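Local atomic coordinates of AA9 family lytic polysaccharide monooxygenase cel61B (PDB entry 2VTC), a protein that oxidatively cleaves glycosidic bonds in cellulose and other polysaccharides, using an active-site copper, a reducing agent and oxygen or hydrogen peroxide. Residues A[20-32]-A[95-108]. Residues are numbered along the deposited sequence; the frame is centred on the assembly and turned at random.
Sequences HGQVQNFTINGQY and SNIVFQWGPGVWPH. With NI (nickel (II) ion), chain E; NAG (2-acetamido-2-deoxy-beta-D-glucopyranose), chain C; NAG (2-acetamido-2-deoxy-beta-D-glucopyranose), chain B.
The histidine brace of the AA9 monooxygenases joins His20 and His108, here gripping nickel in the copper site. His20 N and ND1 chelate the ion at 1.9 and 2.2 Å; CG lies beside the backbone N (chi1 -75°), bringing the ring to the metal. His108 NE2 completes the brace at 2.1 Å, and Tyr195 adds a ligand. Trp106 packs CZ3 against His20 C, 3.4 Å away; a side chain on Gly21 would crowd the indole at CE3. Strand 22-28 leads away from the brace and strand 96-102 returns antiparallel to it, in one sheet of the immunoglobulin-like beta-sandwich. On the buried face, Val23 CG2 stands over Trp101, 3.8 Å from the five-membered ring's centroid in a CH-pi contact. Gln24 and Asn25 together oppose Gln100, a beta bulge in which Gln24 N donates to Gln100 O and Gln100 N to Asn25 O. Asn25 carries the glycan, whose first sugar lies so close to Gly102 that a side chain there would clash. Gln24 OE1 accepts Gln22 NE2 on a lone pair (3.1 Å), while Gln24 NE2 lies near the sugar's O6. A leucine replacing Gln24 would probably leave the Gln22 amide without this acceptor. In the type I' turn Ile28-Gln31, Asn29 ND2 donates to Ser95 OG (2.8 Å), also hydrogen-bonded to Ala92 O.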
ATOM      1  N   HIS A  20      -4.603  -2.271 -12.734  1.00 26.00           N
ATOM      2  CA  HIS A  20      -4.325  -0.790 -12.791  1.00 24.99           C
ATOM      3  C   HIS A  20      -5.352   0.008 -12.011  1.00 25.53           C
ATOM      4  O   HIS A  20      -6.551  -0.271 -12.065  1.00 26.39           O
ATOM      5  CB  HIS A  20      -4.269  -0.329 -14.252  1.00 25.35           C
ATOM      6  CG  HIS A  20      -3.021  -0.729 -14.977  1.00 24.05           C
ATOM      7  ND1 HIS A  20      -2.462  -1.985 -14.889  1.00 21.64           N
ATOM      8  CD2 HIS A  20      -2.214  -0.021 -15.806  1.00 23.07           C
ATOM      9  CE1 HIS A  20      -1.371  -2.038 -15.633  1.00 24.09           C
ATOM     10  NE2 HIS A  20      -1.201  -0.857 -16.207  1.00 22.28           N
ATOM     11  N   GLY A  21      -4.873   1.024 -11.274  1.00 24.04           N
ATOM     12  CA  GLY A  21      -5.716   1.827 -10.405  1.00 23.95           C
ATOM     13  C   GLY A  21      -4.834   2.496  -9.353  1.00 23.31           C
ATOM     14  O   GLY A  21      -3.669   2.140  -9.227  1.00 23.24           O
ATOM     15  N   GLN A  22      -5.394   3.437  -8.607  1.00 24.23           N
ATOM     16  CA  GLN A  22      -4.646   4.124  -7.535  1.00 23.97           C
ATOM     17  C   GLN A  22      -5.577   4.427  -6.367  1.00 23.71           C
ATOM     18  O   GLN A  22      -6.798   4.433  -6.528  1.00 22.81           O
ATOM     19  CB  GLN A  22      -4.021   5.422  -8.086  1.00 24.02           C
ATOM     20  CG  GLN A  22      -5.050   6.507  -8.406  1.00 24.69           C
ATOM     21  CD  GLN A  22      -4.469   7.764  -9.048  1.00 26.14           C
ATOM     22  OE1 GLN A  22      -3.247   8.006  -9.045  1.00 28.88           O
ATOM     23  NE2 GLN A  22      -5.350   8.569  -9.613  1.00 26.75           N
ATOM     24  N   VAL A  23      -5.018   4.687  -5.180  1.00 22.48           N
ATOM     25  CA  VAL A  23      -5.824   5.146  -4.067  1.00 23.72           C
ATOM     26  C   VAL A  23      -6.074   6.635  -4.291  1.00 24.47           C
ATOM     27  O   VAL A  23      -5.132   7.425  -4.301  1.00 26.05           O
ATOM     28  CB  VAL A  23      -5.121   4.891  -2.692  1.00 22.80           C
ATOM     29  CG1 VAL A  23      -5.842   5.611  -1.570  1.00 22.95           C
ATOM     30  CG2 VAL A  23      -5.064   3.405  -2.411  1.00 22.95           C
ATOM     31  N   GLN A  24      -7.333   7.011  -4.516  1.00 24.91           N
ATOM     32  CA  GLN A  24      -7.646   8.410  -4.847  1.00 24.72           C
ATOM     33  C   GLN A  24      -8.076   9.233  -3.650  1.00 25.18           C
ATOM     34  O   GLN A  24      -7.998  10.480  -3.663  1.00 25.51           O
ATOM     35  CB  GLN A  24      -8.710   8.475  -5.952  1.00 24.84           C
ATOM     36  CG  GLN A  24      -8.232   7.969  -7.274  1.00 24.22           C
ATOM     37  CD  GLN A  24      -8.983   8.579  -8.462  1.00 25.15           C
ATOM     38  OE1 GLN A  24      -8.394   8.815  -9.519  1.00 29.16           O
ATOM     39  NE2 GLN A  24     -10.273   8.820  -8.292  1.00 25.38           N
ATOM     40  N   ASN A  25      -8.555   8.531  -2.630  1.00 24.08           N
ATOM     41  CA  ASN A  25      -8.987   9.109  -1.384  1.00 25.36           C
ATOM     42  C   ASN A  25      -9.166   7.989  -0.375  1.00 24.65           C
ATOM     43  O   ASN A  25      -9.001   6.799  -0.706  1.00 25.84           O
ATOM     44  CB  ASN A  25     -10.256   9.975  -1.544  1.00 24.96           C
ATOM     45  CG  ASN A  25     -11.410   9.251  -2.263  1.00 26.20           C
ATOM     46  OD1 ASN A  25     -11.986   8.303  -1.722  1.00 25.65           O
ATOM     47  ND2 ASN A  25     -11.774   9.753  -3.460  1.00 27.35           N
ATOM     48  N   PHE A  26      -9.428   8.365   0.863  1.00 25.39           N
ATOM     49  CA  PHE A  26      -9.556   7.403   1.942  1.00 25.03           C
ATOM     50  C   PHE A  26     -10.306   8.055   3.087  1.00 26.52           C
ATOM     51  O   PHE A  26     -10.355   9.303   3.182  1.00 26.29           O
ATOM     52  CB  PHE A  26      -8.163   6.861   2.375  1.00 25.33           C
ATOM     53  CG  PHE A  26      -7.193   7.936   2.848  1.00 24.00           C
ATOM     54  CD1 PHE A  26      -6.992   8.146   4.211  1.00 24.38           C
ATOM     55  CD2 PHE A  26      -6.474   8.712   1.925  1.00 25.11           C
ATOM     56  CE1 PHE A  26      -6.091   9.147   4.660  1.00 24.12           C
ATOM     57  CE2 PHE A  26      -5.571   9.711   2.363  1.00 23.75           C
ATOM     58  CZ  PHE A  26      -5.383   9.913   3.732  1.00 24.73           C
ATOM     59  N   THR A  27     -10.901   7.222   3.936  1.00 25.83           N
ATOM     60  CA  THR A  27     -11.609   7.686   5.116  1.00 27.48           C
ATOM     61  C   THR A  27     -10.922   7.224   6.387  1.00 27.46           C
ATOM     62  O   THR A  27     -10.308   6.152   6.430  1.00 27.77           O
ATOM     63  CB  THR A  27     -13.107   7.248   5.162  1.00 27.59           C
ATOM     64  OG1 THR A  27     -13.207   5.813   5.240  1.00 28.47           O
ATOM     65  CG2 THR A  27     -13.859   7.786   3.966  1.00 27.10           C
ATOM     66  N   ILE A  28     -11.002   8.063   7.413  1.00 28.07           N
ATOM     67  CA  ILE A  28     -10.550   7.706   8.746  1.00 29.00           C
ATOM     68  C   ILE A  28     -11.739   7.890   9.685  1.00 29.82           C
ATOM     69  O   ILE A  28     -12.287   8.988   9.775  1.00 29.55           O
ATOM     70  CB  ILE A  28      -9.356   8.587   9.192  1.00 28.66           C
ATOM     71  CG1 ILE A  28      -8.154   8.392   8.249  1.00 29.06           C
ATOM     72  CG2 ILE A  28      -8.973   8.252  10.631  1.00 29.15           C
ATOM     73  CD1 ILE A  28      -7.070   9.469   8.356  1.00 28.74           C
ATOM     74  N   ASN A  29     -12.142   6.813  10.366  1.00 30.97           N
ATOM     75  CA  ASN A  29     -13.400   6.801  11.130  1.00 32.46           C
ATOM     76  C   ASN A  29     -14.538   7.502  10.376  1.00 32.94           C
ATOM     77  O   ASN A  29     -15.271   8.325  10.935  1.00 33.09           O
ATOM     78  CB  ASN A  29     -13.203   7.389  12.536  1.00 32.96           C
ATOM     79  CG  ASN A  29     -12.057   6.743  13.275  1.00 34.62           C
ATOM     80  OD1 ASN A  29     -11.975   5.514  13.382  1.00 37.53           O
ATOM     81  ND2 ASN A  29     -11.151   7.571  13.783  1.00 36.40           N
ATOM     82  N   GLY A  30     -14.660   7.181   9.091  1.00 33.23           N
ATOM     83  CA  GLY A  30     -15.712   7.742   8.256  1.00 33.51           C
ATOM     84  C   GLY A  30     -15.388   9.060   7.575  1.00 33.61           C
ATOM     85  O   GLY A  30     -16.020   9.405   6.577  1.00 34.46           O
ATOM     86  N   GLN A  31     -14.393   9.784   8.094  1.00 33.22           N
ATOM     87  CA  GLN A  31     -14.084  11.145   7.640  1.00 32.82           C
ATOM     88  C   GLN A  31     -13.233  11.175   6.366  1.00 31.80           C
ATOM     89  O   GLN A  31     -12.172  10.554   6.307  1.00 31.54           O
ATOM     90  CB  GLN A  31     -13.393  11.933   8.769  1.00 33.49           C
ATOM     91  CG  GLN A  31     -14.065  11.802  10.160  1.00 36.90           C
ATOM     92  CD  GLN A  31     -15.470  12.415  10.218  1.00 40.62           C
ATOM     93  OE1 GLN A  31     -15.677  13.569   9.831  1.00 42.14           O
ATOM     94  NE2 GLN A  31     -16.442  11.636  10.711  1.00 41.78           N
ATOM     95  N   TYR A  32     -13.702  11.906   5.356  1.00 30.90           N
ATOM     96  CA  TYR A  32     -13.039  11.998   4.050  1.00 29.75           C
ATOM     97  C   TYR A  32     -11.670  12.699   4.065  1.00 29.58           C
ATOM     98  O   TYR A  32     -11.491  13.762   4.688  1.00 29.50           O
ATOM     99  CB  TYR A  32     -13.937  12.709   3.040  1.00 29.86           C
ATOM    100  CG  TYR A  32     -13.371  12.774   1.642  1.00 29.12           C
ATOM    101  CD1 TYR A  32     -13.599  11.738   0.727  1.00 28.00           C
ATOM    102  CD2 TYR A  32     -12.606  13.867   1.228  1.00 27.43           C
ATOM    103  CE1 TYR A  32     -13.095  11.794  -0.548  1.00 27.55           C
ATOM    104  CE2 TYR A  32     -12.090  13.929  -0.063  1.00 28.25           C
ATOM    105  CZ  TYR A  32     -12.332  12.884  -0.938  1.00 27.96           C
ATOM    106  OH  TYR A  32     -11.830  12.930  -2.215  1.00 29.23           O
ATOM    107  N   SER A  95      -8.132   3.439  15.016  1.00 26.89           N
ATOM    108  CA  SER A  95      -9.011   3.879  13.936  1.00 27.02           C
ATOM    109  C   SER A  95      -8.948   2.943  12.724  1.00 27.27           C
ATOM    110  O   SER A  95      -7.941   2.262  12.496  1.00 27.30           O
ATOM    111  CB  SER A  95      -8.666   5.306  13.488  1.00 27.39           C
ATOM    112  OG  SER A  95      -8.852   6.232  14.548  1.00 30.08           O
ATOM    113  N   ASN A  96     -10.036   2.912  11.955  1.00 26.94           N
ATOM    114  CA  ASN A  96     -10.052   2.206  10.689  1.00 26.40           C
ATOM    115  C   ASN A  96      -9.826   3.170   9.538  1.00 26.16           C
ATOM    116  O   ASN A  96     -10.475   4.223   9.446  1.00 26.45           O
ATOM    117  CB  ASN A  96     -11.369   1.436  10.487  1.00 27.96           C
ATOM    118  CG  ASN A  96     -11.532   0.273  11.464  1.00 28.82           C
ATOM    119  OD1 ASN A  96     -12.535   0.187  12.184  1.00 35.81           O
ATOM    120  ND2 ASN A  96     -10.562  -0.621  11.497  1.00 29.28           N
ATOM    121  N   ILE A  97      -8.876   2.812   8.680  1.00 24.56           N
ATOM    122  CA  ILE A  97      -8.685   3.495   7.418  1.00 23.94           C
ATOM    123  C   ILE A  97      -9.435   2.679   6.384  1.00 23.98           C
ATOM    124  O   ILE A  97      -9.400   1.444   6.424  1.00 24.65           O
ATOM    125  CB  ILE A  97      -7.181   3.527   6.993  1.00 23.23           C
ATOM    126  CG1 ILE A  97      -6.299   4.058   8.132  1.00 23.14           C
ATOM    127  CG2 ILE A  97      -7.010   4.315   5.675  1.00 25.05           C
ATOM    128  CD1 ILE A  97      -4.837   3.635   8.012  1.00 24.31           C
ATOM    129  N   VAL A  98     -10.101   3.366   5.462  1.00 23.45           N
ATOM    130  CA  VAL A  98     -10.699   2.699   4.313  1.00 23.20           C
ATOM    131  C   VAL A  98     -10.113   3.301   3.059  1.00 23.46           C
ATOM    132  O   VAL A  98     -10.389   4.455   2.718  1.00 23.48           O
ATOM    133  CB  VAL A  98     -12.267   2.780   4.300  1.00 23.84           C
ATOM    134  CG1 VAL A  98     -12.812   1.961   3.145  1.00 23.80           C
ATOM    135  CG2 VAL A  98     -12.861   2.292   5.619  1.00 24.35           C
ATOM    136  N   PHE A  99      -9.261   2.523   2.393  1.00 23.16           N
ATOM    137  CA  PHE A  99      -8.616   2.977   1.170  1.00 23.09           C
ATOM    138  C   PHE A  99      -9.608   2.803   0.026  1.00 23.79           C
ATOM    139  O   PHE A  99     -10.178   1.722  -0.141  1.00 24.15           O
ATOM    140  CB  PHE A  99      -7.333   2.178   0.885  1.00 23.05           C
ATOM    141  CG  PHE A  99      -6.250   2.365   1.914  1.00 23.14           C
ATOM    142  CD1 PHE A  99      -5.363   3.437   1.805  1.00 23.18           C
ATOM    143  CD2 PHE A  99      -6.092   1.461   2.966  1.00 23.45           C
ATOM    144  CE1 PHE A  99      -4.330   3.617   2.745  1.00 22.61           C
ATOM    145  CE2 PHE A  99      -5.071   1.629   3.925  1.00 23.78           C
ATOM    146  CZ  PHE A  99      -4.188   2.720   3.797  1.00 22.36           C
ATOM    147  N   GLN A 100      -9.810   3.869  -0.738  1.00 23.78           N
ATOM    148  CA  GLN A 100     -10.706   3.843  -1.893  1.00 23.50           C
ATOM    149  C   GLN A 100      -9.900   3.850  -3.180  1.00 23.14           C
ATOM    150  O   GLN A 100      -9.239   4.835  -3.529  1.00 23.47           O
ATOM    151  CB  GLN A 100     -11.693   5.017  -1.842  1.00 23.68           C
ATOM    152  CG  GLN A 100     -12.502   5.208  -3.129  1.00 24.24           C
ATOM    153  CD  GLN A 100     -13.578   4.139  -3.322  1.00 24.00           C
ATOM    154  OE1 GLN A 100     -13.453   3.247  -4.178  1.00 26.61           O
ATOM    155  NE2 GLN A 100     -14.626   4.226  -2.531  1.00 23.67           N
ATOM    156  N   TRP A 101      -9.948   2.730  -3.895  1.00 22.79           N
ATOM    157  CA  TRP A 101      -9.256   2.605  -5.164  1.00 22.33           C
ATOM    158  C   TRP A 101     -10.136   3.093  -6.323  1.00 23.66           C
ATOM    159  O   TRP A 101     -11.375   3.072  -6.236  1.00 23.27           O
ATOM    160  CB  TRP A 101      -8.836   1.148  -5.406  1.00 22.00           C
ATOM    161  CG  TRP A 101      -7.740   0.674  -4.481  1.00 20.56           C
ATOM    162  CD1 TRP A 101      -7.887   0.256  -3.199  1.00 19.92           C
ATOM    163  CD2 TRP A 101      -6.342   0.579  -4.787  1.00 19.54           C
ATOM    164  NE1 TRP A 101      -6.661  -0.095  -2.672  1.00 20.41           N
ATOM    165  CE2 TRP A 101      -5.697   0.080  -3.631  1.00 19.97           C
ATOM    166  CE3 TRP A 101      -5.573   0.851  -5.931  1.00 18.84           C
ATOM    167  CZ2 TRP A 101      -4.304  -0.137  -3.570  1.00 19.47           C
ATOM    168  CZ3 TRP A 101      -4.178   0.635  -5.884  1.00 19.84           C
ATOM    169  CH2 TRP A 101      -3.564   0.143  -4.692  1.00 19.30           C
ATOM    170  N   GLY A 102      -9.493   3.541  -7.392  1.00 24.76           N
ATOM    171  CA  GLY A 102     -10.237   4.089  -8.527  1.00 26.73           C
ATOM    172  C   GLY A 102      -9.322   4.625  -9.601  1.00 27.43           C
ATOM    173  O   GLY A 102      -8.099   4.410  -9.540  1.00 27.77           O
ATOM    174  N   PRO A 103      -9.889   5.353 -10.586  1.00 28.26           N
ATOM    175  CA  PRO A 103     -11.308   5.766 -10.704  1.00 28.89           C
ATOM    176  C   PRO A 103     -12.272   4.666 -11.196  1.00 29.47           C
ATOM    177  O   PRO A 103     -13.490   4.765 -10.972  1.00 30.72           O
ATOM    178  CB  PRO A 103     -11.260   6.908 -11.727  1.00 29.42           C
ATOM    179  CG  PRO A 103     -10.050   6.602 -12.589  1.00 27.74           C
ATOM    180  CD  PRO A 103      -9.065   5.833 -11.712  1.00 28.18           C
ATOM    181  N   GLY A 104     -11.738   3.651 -11.862  1.00 29.17           N
ATOM    182  CA  GLY A 104     -12.568   2.548 -12.361  1.00 29.07           C
ATOM    183  C   GLY A 104     -12.578   1.348 -11.427  1.00 28.80           C
ATOM    184  O   GLY A 104     -11.811   1.283 -10.469  1.00 28.56           O
ATOM    185  N   VAL A 105     -13.472   0.399 -11.703  1.00 27.79           N
ATOM    186  CA  VAL A 105     -13.517  -0.873 -10.974  1.00 26.97           C
ATOM    187  C   VAL A 105     -12.162  -1.591 -11.049  1.00 26.37           C
ATOM    188  O   VAL A 105     -11.536  -1.650 -12.113  1.00 25.72           O
ATOM    189  CB  VAL A 105     -14.668  -1.784 -11.510  1.00 26.72           C
ATOM    190  CG1 VAL A 105     -14.760  -3.074 -10.702  1.00 27.39           C
ATOM    191  CG2 VAL A 105     -15.999  -1.032 -11.429  1.00 27.81           C
ATOM    192  N   TRP A 106     -11.687  -2.105  -9.914  1.00 26.15           N
ATOM    193  CA  TRP A 106     -10.418  -2.840  -9.903  1.00 25.35           C
ATOM    194  C   TRP A 106     -10.446  -4.080 -10.842  1.00 25.68           C
ATOM    195  O   TRP A 106     -11.322  -4.938 -10.692  1.00 25.75           O
ATOM    196  CB  TRP A 106     -10.000  -3.214  -8.470  1.00 24.55           C
ATOM    197  CG  TRP A 106      -8.670  -3.924  -8.384  1.00 22.56           C
ATOM    198  CD1 TRP A 106      -8.465  -5.232  -8.039  1.00 21.32           C
ATOM    199  CD2 TRP A 106      -7.368  -3.369  -8.630  1.00 21.34           C
ATOM    200  NE1 TRP A 106      -7.135  -5.531  -8.068  1.00 21.97           N
ATOM    201  CE2 TRP A 106      -6.430  -4.408  -8.428  1.00 22.15           C
ATOM    202  CE3 TRP A 106      -6.903  -2.093  -8.994  1.00 21.60           C
ATOM    203  CZ2 TRP A 106      -5.042  -4.221  -8.581  1.00 22.05           C
ATOM    204  CZ3 TRP A 106      -5.517  -1.914  -9.159  1.00 21.68           C
ATOM    205  CH2 TRP A 106      -4.610  -2.968  -8.955  1.00 21.11           C
ATOM    206  N   PRO A 107      -9.522  -4.140 -11.827  1.00 25.52           N
ATOM    207  CA  PRO A 107      -9.462  -5.200 -12.876  1.00 25.91           C
ATOM    208  C   PRO A 107      -9.158  -6.680 -12.542  1.00 25.89           C
ATOM    209  O   PRO A 107      -9.101  -7.485 -13.471  1.00 25.31           O
ATOM    210  CB  PRO A 107      -8.585  -4.604 -13.968  1.00 26.72           C
ATOM    211  CG  PRO A 107      -7.725  -3.636 -13.243  1.00 25.20           C
ATOM    212  CD  PRO A 107      -8.509  -3.096 -12.076  1.00 26.07           C
ATOM    213  N   HIS A 108      -8.742  -7.052 -11.330  1.00 25.26           N
ATOM    214  CA  HIS A 108      -7.564  -7.905 -11.078  1.00 24.18           C
ATOM    215  C   HIS A 108      -8.081  -8.755  -9.905  1.00 23.53           C
ATOM    216  O   HIS A 108      -7.951  -8.366  -8.746  1.00 22.83           O
ATOM    217  CB  HIS A 108      -6.246  -7.233 -10.716  1.00 24.48           C
ATOM    218  CG  HIS A 108      -5.555  -6.605 -11.881  1.00 24.67           C
ATOM    219  ND1 HIS A 108      -5.570  -7.151 -13.151  1.00 24.40           N
ATOM    220  CD2 HIS A 108      -4.836  -5.463 -11.967  1.00 22.95           C
ATOM    221  CE1 HIS A 108      -4.896  -6.364 -13.969  1.00 26.44           C
ATOM    222  NE2 HIS A 108      -4.434  -5.338 -13.274  1.00 22.74           N
TER
HETATM  223 NI    NI E1231      -3.665  -3.518 -13.848  1.00 23.54          NI
HETATM  224  C1  NAG C   1     -12.835   9.094  -4.203  1.00 28.39           C
HETATM  225  C2  NAG C   1     -13.648  10.145  -4.969  1.00 29.39           C
HETATM  226  C3  NAG C   1     -14.727   9.507  -5.874  1.00 30.61           C
HETATM  227  C4  NAG C   1     -14.187   8.329  -6.705  1.00 31.65           C
HETATM  228  C5  NAG C   1     -13.248   7.450  -5.855  1.00 29.47           C
HETATM  229  C6  NAG C   1     -12.556   6.335  -6.632  1.00 25.78           C
HETATM  230  C7  NAG C   1     -14.109  12.437  -4.248  1.00 30.02           C
HETATM  231  C8  NAG C   1     -14.917  13.316  -3.341  1.00 30.04           C
HETATM  232  N2  NAG C   1     -14.268  11.118  -4.084  1.00 30.85           N
HETATM  233  O3  NAG C   1     -15.278  10.501  -6.727  1.00 32.43           O
HETATM  234  O4  NAG C   1     -15.250   7.520  -7.194  1.00 33.19           O
HETATM  235  O5  NAG C   1     -12.263   8.238  -5.184  1.00 28.59           O
HETATM  236  O6  NAG C   1     -12.010   6.787  -7.850  1.00 26.29           O
HETATM  237  O7  NAG C   1     -13.350  12.930  -5.087  1.00 31.27           O
HETATM  238  C1  NAG B   2     -15.356   7.603  -8.627  1.00 36.45           C
HETATM  239  C2  NAG B   2     -16.076   6.351  -9.144  1.00 37.03           C
HETATM  240  C3  NAG B   2     -16.482   6.471 -10.621  1.00 39.17           C
HETATM  241  C4  NAG B   2     -17.082   7.838 -10.959  1.00 40.28           C
HETATM  242  C5  NAG B   2     -16.176   8.954 -10.426  1.00 39.85           C
HETATM  243  C6  NAG B   2     -16.740  10.343 -10.727  1.00 40.13           C
HETATM  244  C7  NAG B   2     -15.444   4.287  -7.956  1.00 31.00           C
HETATM  245  C8  NAG B   2     -14.623   3.038  -8.002  1.00 30.56           C
HETATM  246  N2  NAG B   2     -15.267   5.151  -8.960  1.00 34.11           N
HETATM  247  O3  NAG B   2     -17.436   5.470 -10.901  1.00 40.76           O
HETATM  248  O4  NAG B   2     -17.272   7.967 -12.356  1.00 42.67           O
HETATM  249  O5  NAG B   2     -16.037   8.789  -9.020  1.00 38.19           O
HETATM  250  O6  NAG B   2     -17.984  10.498 -10.073  1.00 40.43           O
HETATM  251  O7  NAG B   2     -16.203   4.469  -7.006  1.00 31.06           O
HETATM  252  O   HOH W   1      -8.954   0.485 -10.254  1.00 28.05           O
HETATM  253  O   HOH W   2     -12.923   4.849   7.685  1.00 35.58           O
HETATM  254  O   HOH W   3      -4.909  -3.408 -15.596  1.00 27.02           O
HETATM  255  O   HOH W   4      -2.704  -4.098 -14.304  1.00 11.52           O